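Local atomic coordinates of kinesin-like protein KIF19 (Mus musculus, PDB entry 5GSZ), a protein that walks toward microtubule plus ends as a kinesin-8 motor and depolymerizes microtubules at ciliary tips, thereby regulating the length of motile cilia. Residues A[13-18]-A[82-87]; A[98-103]-A[112-117]; A[122-127]-A[220-225]. One frame throughout, in Å; residues are numbered along the deposited sequence.

Interaction 1 of 3, residues A[13-18]-A[82-87]; sequences MVALRV and QATTKS. With ADP (adenosine-5'-diphosphate), chain B.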
# COMPACT_ATOMS: atom_id res chain seq x y z
N MET A 13 2.54 11.06 3.95
CA MET A 13 3.79 10.55 4.48
C MET A 13 4.36 9.49 3.55
O MET A 13 3.64 8.59 3.11
CB MET A 13 3.62 9.93 5.86
CG MET A 13 4.82 9.02 6.12
SD MET A 13 5.19 8.44 7.76
CE MET A 13 4.69 6.75 7.55
N VAL A 14 5.67 9.57 3.31
CA VAL A 14 6.39 8.56 2.54
C VAL A 14 7.43 7.91 3.44
O VAL A 14 8.18 8.59 4.16
CB VAL A 14 7.04 9.20 1.31
CG1 VAL A 14 7.81 8.15 0.53
CG2 VAL A 14 5.98 9.86 0.47
N ALA A 15 7.47 6.58 3.44
CA ALA A 15 8.43 5.82 4.23
C ALA A 15 9.22 4.94 3.27
O ALA A 15 8.72 4.56 2.21
CB ALA A 15 7.72 4.98 5.30
N LEU A 16 10.46 4.61 3.63
CA LEU A 16 11.22 3.65 2.83
C LEU A 16 11.73 2.53 3.72
O LEU A 16 12.36 2.79 4.75
CB LEU A 16 12.39 4.28 2.07
CG LEU A 16 12.83 3.22 1.03
CD1 LEU A 16 12.89 3.79 -0.40
CD2 LEU A 16 14.12 2.49 1.40
N ARG A 17 11.46 1.28 3.30
CA ARG A 17 11.90 0.09 4.00
C ARG A 17 12.89 -0.69 3.16
O ARG A 17 12.59 -1.07 2.02
CB ARG A 17 10.72 -0.82 4.35
CG ARG A 17 11.09 -1.95 5.30
CD ARG A 17 9.84 -2.61 5.78
NE ARG A 17 10.09 -3.55 6.84
CZ ARG A 17 9.14 -4.24 7.44
NH1 ARG A 17 7.88 -4.09 7.05
NH2 ARG A 17 9.43 -5.08 8.42
N VAL A 18 14.07 -0.95 3.73
CA VAL A 18 15.07 -1.83 3.14
C VAL A 18 14.93 -3.21 3.76
O VAL A 18 15.07 -3.37 4.98
CB VAL A 18 16.48 -1.28 3.35
CG1 VAL A 18 17.45 -2.02 2.46
CG2 VAL A 18 16.52 0.24 3.11
N GLN A 82 4.20 1.21 14.28
CA GLN A 82 4.12 2.40 15.12
C GLN A 82 4.48 3.65 14.32
O GLN A 82 3.84 4.70 14.48
CB GLN A 82 5.06 2.27 16.33
CG GLN A 82 4.86 1.07 17.27
CD GLN A 82 3.71 1.23 18.25
OE1 GLN A 82 3.22 2.34 18.47
NE2 GLN A 82 3.32 0.13 18.88
N ALA A 83 5.47 3.56 13.45
CA ALA A 83 5.94 4.73 12.74
C ALA A 83 5.11 5.07 11.51
O ALA A 83 5.30 6.15 10.94
CB ALA A 83 7.39 4.53 12.31
N THR A 84 4.21 4.19 11.08
CA THR A 84 3.55 4.45 9.80
C THR A 84 2.05 4.65 9.93
O THR A 84 1.53 5.67 9.46
CB THR A 84 3.84 3.33 8.79
OG1 THR A 84 3.51 2.06 9.36
CG2 THR A 84 5.29 3.35 8.40
N THR A 85 1.33 3.70 10.55
CA THR A 85 -0.12 3.71 10.48
C THR A 85 -0.84 3.80 11.82
O THR A 85 -2.04 4.05 11.83
CB THR A 85 -0.63 2.46 9.73
OG1 THR A 85 -0.27 1.28 10.45
CG2 THR A 85 0.01 2.37 8.39
N LYS A 86 -0.16 3.60 12.95
CA LYS A 86 -0.84 3.65 14.24
C LYS A 86 -1.63 4.95 14.40
O LYS A 86 -2.80 4.94 14.80
CB LYS A 86 0.17 3.48 15.38
CG LYS A 86 -0.46 3.40 16.76
CD LYS A 86 0.59 3.67 17.81
CE LYS A 86 0.01 3.75 19.22
NZ LYS A 86 -0.48 2.43 19.71
N SER A 87 -0.99 6.08 14.07
CA SER A 87 -1.59 7.39 14.27
C SER A 87 -2.74 7.68 13.32
O SER A 87 -3.42 8.69 13.50
CB SER A 87 -0.53 8.47 14.11
OG SER A 87 -0.17 8.64 12.74
PB ADP B . 6.58 -8.50 -2.36
O1B ADP B . 5.31 -8.66 -1.56
O2B ADP B . 6.95 -7.04 -2.50
O3B ADP B . 6.65 -9.34 -3.61
PA ADP B . 7.38 -10.25 -0.33
O1A ADP B . 7.31 -9.58 1.01
O2A ADP B . 6.24 -11.07 -0.86
O3A ADP B . 7.75 -9.15 -1.46
O5' ADP B . 8.61 -11.28 -0.38
C5' ADP B . 9.89 -11.04 0.19
C4' ADP B . 10.32 -12.33 0.85
O4' ADP B . 11.27 -11.96 1.85
C3' ADP B . 9.15 -12.90 1.60
O3' ADP B . 9.45 -14.29 1.80
C2' ADP B . 9.16 -12.15 2.92
O2' ADP B . 8.70 -12.99 3.99
C1' ADP B . 10.62 -11.80 3.11
N9 ADP B . 10.81 -10.40 3.57
C8 ADP B . 10.43 -9.28 2.90
N7 ADP B . 10.75 -8.15 3.58
C5 ADP B . 11.35 -8.54 4.72
C6 ADP B . 11.92 -7.86 5.89
N6 ADP B . 11.91 -6.51 5.96
N1 ADP B . 12.43 -8.64 6.86
C2 ADP B . 12.45 -9.98 6.78
N3 ADP B . 11.93 -10.67 5.75
C4 ADP B . 11.38 -10.01 4.70
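Met-13 and Ala-15 meet Ala-83 and Thr-84 where strand 12-18, next to the border strand of the central sheet of the kinesin motor domain, packs against helix 77-84. Taken along 82-87, the contact starts at Ala-83, whose main chain does the touching: Met-13 CE stands 3.5 Å from Ala-83 O. Next comes Thr-84, which meets both strand residues. The methionine methyl lies 3.4 Å from Thr-84 CA, and Thr-84 CG2 comes within 4.3 Å of Ala-15 CB. Met-13 runs out extended and bends only at its last torsion (chi3 107°), which brings CE round against the helix. The hydroxyl of Thr-84 is spent on its own helix, hydrogen-bonded to Val-80 O, and leaves the methyl branch for the strand. Phe-71, from the neighbouring strand 69-71, packs against Ala-15, Ala-83 and Thr-84 alike, while Val-14 and Leu-16 pack against helix 330-340. Farther along the strand Arg-17 reaches the nucleotide, its guanidinium meeting the adenine amino group obliquely, with Arg-17 NE 3.6 Å from ADP N6. The two segments join without a hydrogen bond, and side chain meets side chain where Met-13 CE lies 3.6 Å from Thr-84 CG2.

Interaction 2 of 3, residues A[98-103]-A[112-117]; sequences ATVFAY and YTMLGT. With ADP (adenosine-5'-diphosphate), chain B.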
# COMPACT_ATOMS: atom_id res chain seq x y z
N ALA A 98 -8.31 7.39 5.37
CA ALA A 98 -6.87 7.18 5.36
C ALA A 98 -6.52 6.03 4.42
O ALA A 98 -7.34 5.13 4.20
CB ALA A 98 -6.34 6.89 6.76
N THR A 99 -5.30 6.05 3.91
CA THR A 99 -4.86 5.07 2.92
C THR A 99 -3.39 4.74 3.11
O THR A 99 -2.55 5.64 3.22
CB THR A 99 -5.08 5.58 1.51
OG1 THR A 99 -6.47 5.84 1.31
CG2 THR A 99 -4.60 4.53 0.52
N VAL A 100 -3.08 3.45 3.10
CA VAL A 100 -1.71 2.96 3.26
C VAL A 100 -1.38 2.07 2.07
O VAL A 100 -2.04 1.05 1.84
CB VAL A 100 -1.53 2.20 4.58
CG1 VAL A 100 -0.07 2.16 4.93
CG2 VAL A 100 -2.35 2.83 5.67
N PHE A 101 -0.34 2.45 1.32
CA PHE A 101 0.19 1.66 0.21
C PHE A 101 1.50 1.00 0.59
O PHE A 101 2.40 1.66 1.12
CB PHE A 101 0.49 2.51 -1.02
CG PHE A 101 -0.65 3.28 -1.50
CD1 PHE A 101 -1.63 2.68 -2.27
CD2 PHE A 101 -0.74 4.63 -1.21
CE1 PHE A 101 -2.71 3.42 -2.75
CE2 PHE A 101 -1.80 5.38 -1.67
CZ PHE A 101 -2.79 4.78 -2.44
N ALA A 102 1.62 -0.27 0.24
CA ALA A 102 2.91 -0.92 0.10
C ALA A 102 3.31 -0.86 -1.37
O ALA A 102 2.61 -1.43 -2.22
CB ALA A 102 2.88 -2.36 0.59
N TYR A 103 4.41 -0.17 -1.66
CA TYR A 103 4.87 0.02 -3.03
C TYR A 103 6.29 -0.52 -3.18
O TYR A 103 7.12 -0.43 -2.27
CB TYR A 103 4.78 1.51 -3.43
CG TYR A 103 5.43 1.90 -4.75
CD1 TYR A 103 6.80 2.08 -4.86
CD2 TYR A 103 4.65 2.11 -5.90
CE1 TYR A 103 7.39 2.44 -6.06
CE2 TYR A 103 5.23 2.47 -7.10
CZ TYR A 103 6.60 2.64 -7.18
OH TYR A 103 7.17 3.01 -8.39
N TYR A 112 5.08 -8.70 2.96
CA TYR A 112 5.60 -8.86 4.32
C TYR A 112 5.22 -7.67 5.21
O TYR A 112 4.80 -7.86 6.36
CB TYR A 112 7.12 -9.05 4.29
CG TYR A 112 7.75 -9.23 5.66
CD1 TYR A 112 7.81 -10.49 6.26
CD2 TYR A 112 8.26 -8.15 6.36
CE1 TYR A 112 8.39 -10.66 7.51
CE2 TYR A 112 8.83 -8.31 7.61
CZ TYR A 112 8.89 -9.58 8.18
OH TYR A 112 9.45 -9.75 9.42
N THR A 113 5.39 -6.44 4.70
CA THR A 113 5.01 -5.26 5.46
C THR A 113 3.51 -5.24 5.79
O THR A 113 3.13 -4.91 6.91
CB THR A 113 5.38 -3.98 4.71
OG1 THR A 113 6.78 -3.73 4.85
CG2 THR A 113 4.60 -2.76 5.25
N MET A 114 2.65 -5.60 4.82
CA MET A 114 1.20 -5.46 4.97
C MET A 114 0.54 -6.64 5.68
O MET A 114 -0.19 -6.45 6.65
CB MET A 114 0.52 -5.25 3.61
CG MET A 114 0.98 -3.99 2.91
SD MET A 114 0.98 -2.51 3.97
CE MET A 114 -0.76 -2.05 3.99
N LEU A 115 0.79 -7.87 5.20
CA LEU A 115 0.26 -9.08 5.83
C LEU A 115 1.21 -9.67 6.88
O LEU A 115 0.76 -10.09 7.95
CB LEU A 115 -0.04 -10.12 4.76
CG LEU A 115 -0.40 -11.49 5.31
CD1 LEU A 115 -1.80 -11.39 5.87
CD2 LEU A 115 -0.38 -12.54 4.23
N GLY A 116 2.51 -9.71 6.59
CA GLY A 116 3.46 -10.37 7.47
C GLY A 116 3.30 -11.87 7.44
O GLY A 116 2.83 -12.46 6.47
N THR A 117 3.68 -12.50 8.55
CA THR A 117 3.58 -13.94 8.71
C THR A 117 2.94 -14.25 10.06
O THR A 117 2.80 -13.37 10.92
CB THR A 117 4.94 -14.63 8.64
OG1 THR A 117 5.76 -14.18 9.74
CG2 THR A 117 5.63 -14.32 7.34
PB ADP B . 6.58 -8.50 -2.36
O1B ADP B . 5.31 -8.66 -1.56
O2B ADP B . 6.95 -7.04 -2.50
O3B ADP B . 6.65 -9.34 -3.61
PA ADP B . 7.38 -10.25 -0.33
O1A ADP B . 7.31 -9.58 1.01
O2A ADP B . 6.24 -11.07 -0.86
O3A ADP B . 7.75 -9.15 -1.46
O5' ADP B . 8.61 -11.28 -0.38
C5' ADP B . 9.89 -11.04 0.19
C4' ADP B . 10.32 -12.33 0.85
O4' ADP B . 11.27 -11.96 1.85
C3' ADP B . 9.15 -12.90 1.60
O3' ADP B . 9.45 -14.29 1.80
C2' ADP B . 9.16 -12.15 2.92
O2' ADP B . 8.70 -12.99 3.99
C1' ADP B . 10.62 -11.80 3.11
N9 ADP B . 10.81 -10.40 3.57
C8 ADP B . 10.43 -9.28 2.90
N7 ADP B . 10.75 -8.15 3.58
C5 ADP B . 11.35 -8.54 4.72
C6 ADP B . 11.92 -7.86 5.89
N6 ADP B . 11.91 -6.51 5.96
N1 ADP B . 12.43 -8.64 6.86
C2 ADP B . 12.45 -9.98 6.78
N3 ADP B . 11.93 -10.67 5.75
C4 ADP B . 11.38 -10.01 4.70
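Ala-102, near the end of strand 97-103, and Met-114, on helix 110-114, bring the two backbones closest, with 6.9 Å between Ala-102 CA and Met-114 CA. Eight residues join the segments, and in them lies the P-loop (Walker A motif) that wraps the ADP phosphates; the contact thus packs the helix of the strand-loop-helix unit of a P-loop NTPase back onto its strand. Past the helix the chain turns off at Gly-116, whose phi of 70° is one that glycine adopts readily.

Met-114 supplies the helix side of the packing. Its CG sits anti to the carbonyl carbon (chi1 -62°), and the chain then bends twice and lies along the strand instead of projecting straight at it. CG rests 3.4 Å from Ala-102 CB, the sulfur follows over the same methyl, and CE reaches back to Val-100, 4.0 Å from Val-100 O. Ala-102 also packs on His-322 of strand 315-323, and Val-100 on Thr-85 and Leu-88.

On the side of the helix that faces the nucleotide, Tyr-112 N donates a hydrogen bond to ADP O1A (3.1 Å, 145° at the hydrogen), and the tyrosine ring turns one face to the adenine. ADP C4 lies over the ring centre, 3.8 Å above its plane, and Tyr-112 CD2 is 3.5 Å from ADP C5.

The chemistry is therefore divided: a bent, buried thioether chain fits the helix to the sheet without directional bonds, while Tyr-112 of the same helix gives its backbone N-H to the α-phosphate and a ring face to the base, beside the further bonds ADP takes from Lys-110 and Thr-111.

Interaction 3 of 3, residues A[122-127]-A[220-225]; sequences GIYVRT and SHAVLQ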
# COMPACT_ATOMS: atom_id res chain seq x y z
N GLY A 122 1.97 -8.33 10.10
CA GLY A 122 2.21 -7.00 9.58
C GLY A 122 1.21 -5.92 9.94
O GLY A 122 0.63 -5.90 11.03
N ILE A 123 1.00 -5.00 8.99
CA ILE A 123 0.25 -3.77 9.25
C ILE A 123 -1.24 -4.06 9.45
O ILE A 123 -1.88 -3.44 10.31
CB ILE A 123 0.47 -2.76 8.11
CG1 ILE A 123 1.89 -2.21 8.14
CG2 ILE A 123 -0.55 -1.62 8.19
CD1 ILE A 123 2.25 -1.55 9.44
N TYR A 124 -1.82 -4.94 8.63
CA TYR A 124 -3.24 -5.28 8.72
C TYR A 124 -3.67 -5.56 10.14
O TYR A 124 -4.43 -4.78 10.73
CB TYR A 124 -3.60 -6.50 7.87
CG TYR A 124 -3.45 -6.36 6.36
CD1 TYR A 124 -3.51 -5.13 5.73
CD2 TYR A 124 -3.24 -7.49 5.58
CE1 TYR A 124 -3.37 -5.03 4.33
CE2 TYR A 124 -3.11 -7.40 4.22
CZ TYR A 124 -3.17 -6.18 3.59
OH TYR A 124 -3.04 -6.14 2.22
N VAL A 125 -3.18 -6.66 10.72
CA VAL A 125 -3.68 -7.08 12.02
C VAL A 125 -3.27 -6.10 13.11
O VAL A 125 -4.04 -5.84 14.04
CB VAL A 125 -3.24 -8.53 12.34
CG1 VAL A 125 -3.62 -9.50 11.23
CG2 VAL A 125 -1.76 -8.62 12.57
N ARG A 126 -2.08 -5.51 13.02
CA ARG A 126 -1.69 -4.54 14.03
C ARG A 126 -2.63 -3.35 14.02
O ARG A 126 -3.03 -2.84 15.07
CB ARG A 126 -0.24 -4.08 13.83
CG ARG A 126 0.76 -5.16 14.18
CD ARG A 126 2.18 -4.88 13.72
NE ARG A 126 3.09 -5.51 14.68
CZ ARG A 126 3.47 -6.78 14.68
NH1 ARG A 126 3.06 -7.62 13.74
NH2 ARG A 126 4.26 -7.23 15.63
N THR A 127 -3.04 -2.93 12.83
CA THR A 127 -3.97 -1.81 12.71
C THR A 127 -5.38 -2.20 13.12
O THR A 127 -6.05 -1.44 13.83
CB THR A 127 -3.94 -1.27 11.29
OG1 THR A 127 -2.58 -1.13 10.87
CG2 THR A 127 -4.61 0.09 11.22
N SER A 220 -1.09 -8.22 -9.07
CA SER A 220 -2.26 -8.35 -8.22
C SER A 220 -2.21 -7.28 -7.14
O SER A 220 -1.30 -7.31 -6.30
CB SER A 220 -2.33 -9.75 -7.63
OG SER A 220 -3.27 -9.77 -6.58
N HIS A 221 -3.15 -6.32 -7.18
CA HIS A 221 -3.40 -5.43 -6.05
C HIS A 221 -4.24 -6.15 -5.02
O HIS A 221 -5.25 -6.77 -5.37
CB HIS A 221 -4.17 -4.17 -6.46
CG HIS A 221 -3.46 -3.29 -7.43
ND1 HIS A 221 -2.14 -2.91 -7.27
CD2 HIS A 221 -3.91 -2.63 -8.52
CE1 HIS A 221 -1.79 -2.10 -8.25
NE2 HIS A 221 -2.85 -1.92 -9.03
N ALA A 222 -3.86 -6.06 -3.76
CA ALA A 222 -4.70 -6.57 -2.69
C ALA A 222 -5.19 -5.39 -1.86
O ALA A 222 -4.39 -4.59 -1.37
CB ALA A 222 -3.96 -7.60 -1.84
N VAL A 223 -6.50 -5.26 -1.73
CA VAL A 223 -7.06 -4.14 -0.98
C VAL A 223 -7.82 -4.69 0.21
O VAL A 223 -8.75 -5.49 0.05
CB VAL A 223 -7.96 -3.25 -1.84
CG1 VAL A 223 -8.32 -2.01 -1.05
CG2 VAL A 223 -7.27 -2.86 -3.17
N LEU A 224 -7.40 -4.27 1.39
CA LEU A 224 -8.15 -4.48 2.62
C LEU A 224 -8.77 -3.13 3.02
O LEU A 224 -8.04 -2.15 3.24
CB LEU A 224 -7.24 -5.04 3.71
CG LEU A 224 -7.95 -5.32 5.02
CD1 LEU A 224 -8.87 -6.49 4.83
CD2 LEU A 224 -6.97 -5.60 6.13
N GLN A 225 -10.09 -3.07 3.05
CA GLN A 225 -10.77 -1.85 3.49
C GLN A 225 -11.57 -2.12 4.75
O GLN A 225 -12.19 -3.17 4.89
CB GLN A 225 -11.66 -1.26 2.41
CG GLN A 225 -12.40 -2.23 1.55
CD GLN A 225 -13.64 -1.57 0.95
OE1 GLN A 225 -14.13 -0.55 1.47
NE2 GLN A 225 -14.11 -2.11 -0.18
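Tyr-124 and Leu-224 form the heart of the contact between the start of helix 123-136 and strand 220-232. A methyl of the leucine lies over one face of the phenol ring in a CH-pi contact, Leu-224 CD2 being 3.9 Å from the centroid of the Tyr-124 ring and 28° off its normal. The methyl sits off centre, toward CG and CD1 of the ring, 3.5 Å from Tyr-124 CD1, and the leucine stem follows, with Leu-224 CB 3.9 Å from Tyr-124 CE1. Leu-224 has CG anti to its backbone nitrogen (chi1 -179°), which carries the branch out to the ring. The ring crosses the strand at a slant, and its hydroxyl end comes near Ala-222, Tyr-124 OH standing 4.1 Å from Ala-222 O.

Around this pair, Met-248 of strand 242-250 touches both side chains, Tyr-150 of strand 142-154 packs on the strand residues Leu-224 and Ala-222, and the backbone of Tyr-124 is hydrogen-bonded to that of Met-114. Gly-122 takes the N-cap position, and the weak bond from Arg-126 N to Gly-122 O is followed by a firmer one from Thr-127 N to Ile-123 O (2.8 Å).

An alanine in place of Tyr-124 would remove the aromatic face, and Leu-224 CD2 would probably lose its cover on this side, opening a gap between the helix start and the strand.

The arrangement is that of a layered alpha/beta fold, here the kinesin motor domain, with a helix laid where the parallel strands of the central mixed sheet give way to the antiparallel strand 220-232.

How the interactions relate
All three contacts set helical segments against the same mixed sheet: interaction 1 on a strand near one border, interaction 2 on a central strand, interaction 3 on the antiparallel part. In interactions 2 and 3, their centres about 5 Å apart, every touching residue is buried; interaction 1 is only partly buried. Main-chain hydrogen bonds couple the last two, from Ile-123 N to Thr-113 O and from Tyr-124 N to Met-114 O, while Thr-85 CG2 packs on Val-100 CG1 between the first two. No hydrogen bond crosses any of them; methionine does the fitting in interactions 1 and 2, an aromatic face in interaction 3. Interactions 1 and 2 also reach ADP; interaction 3 does not.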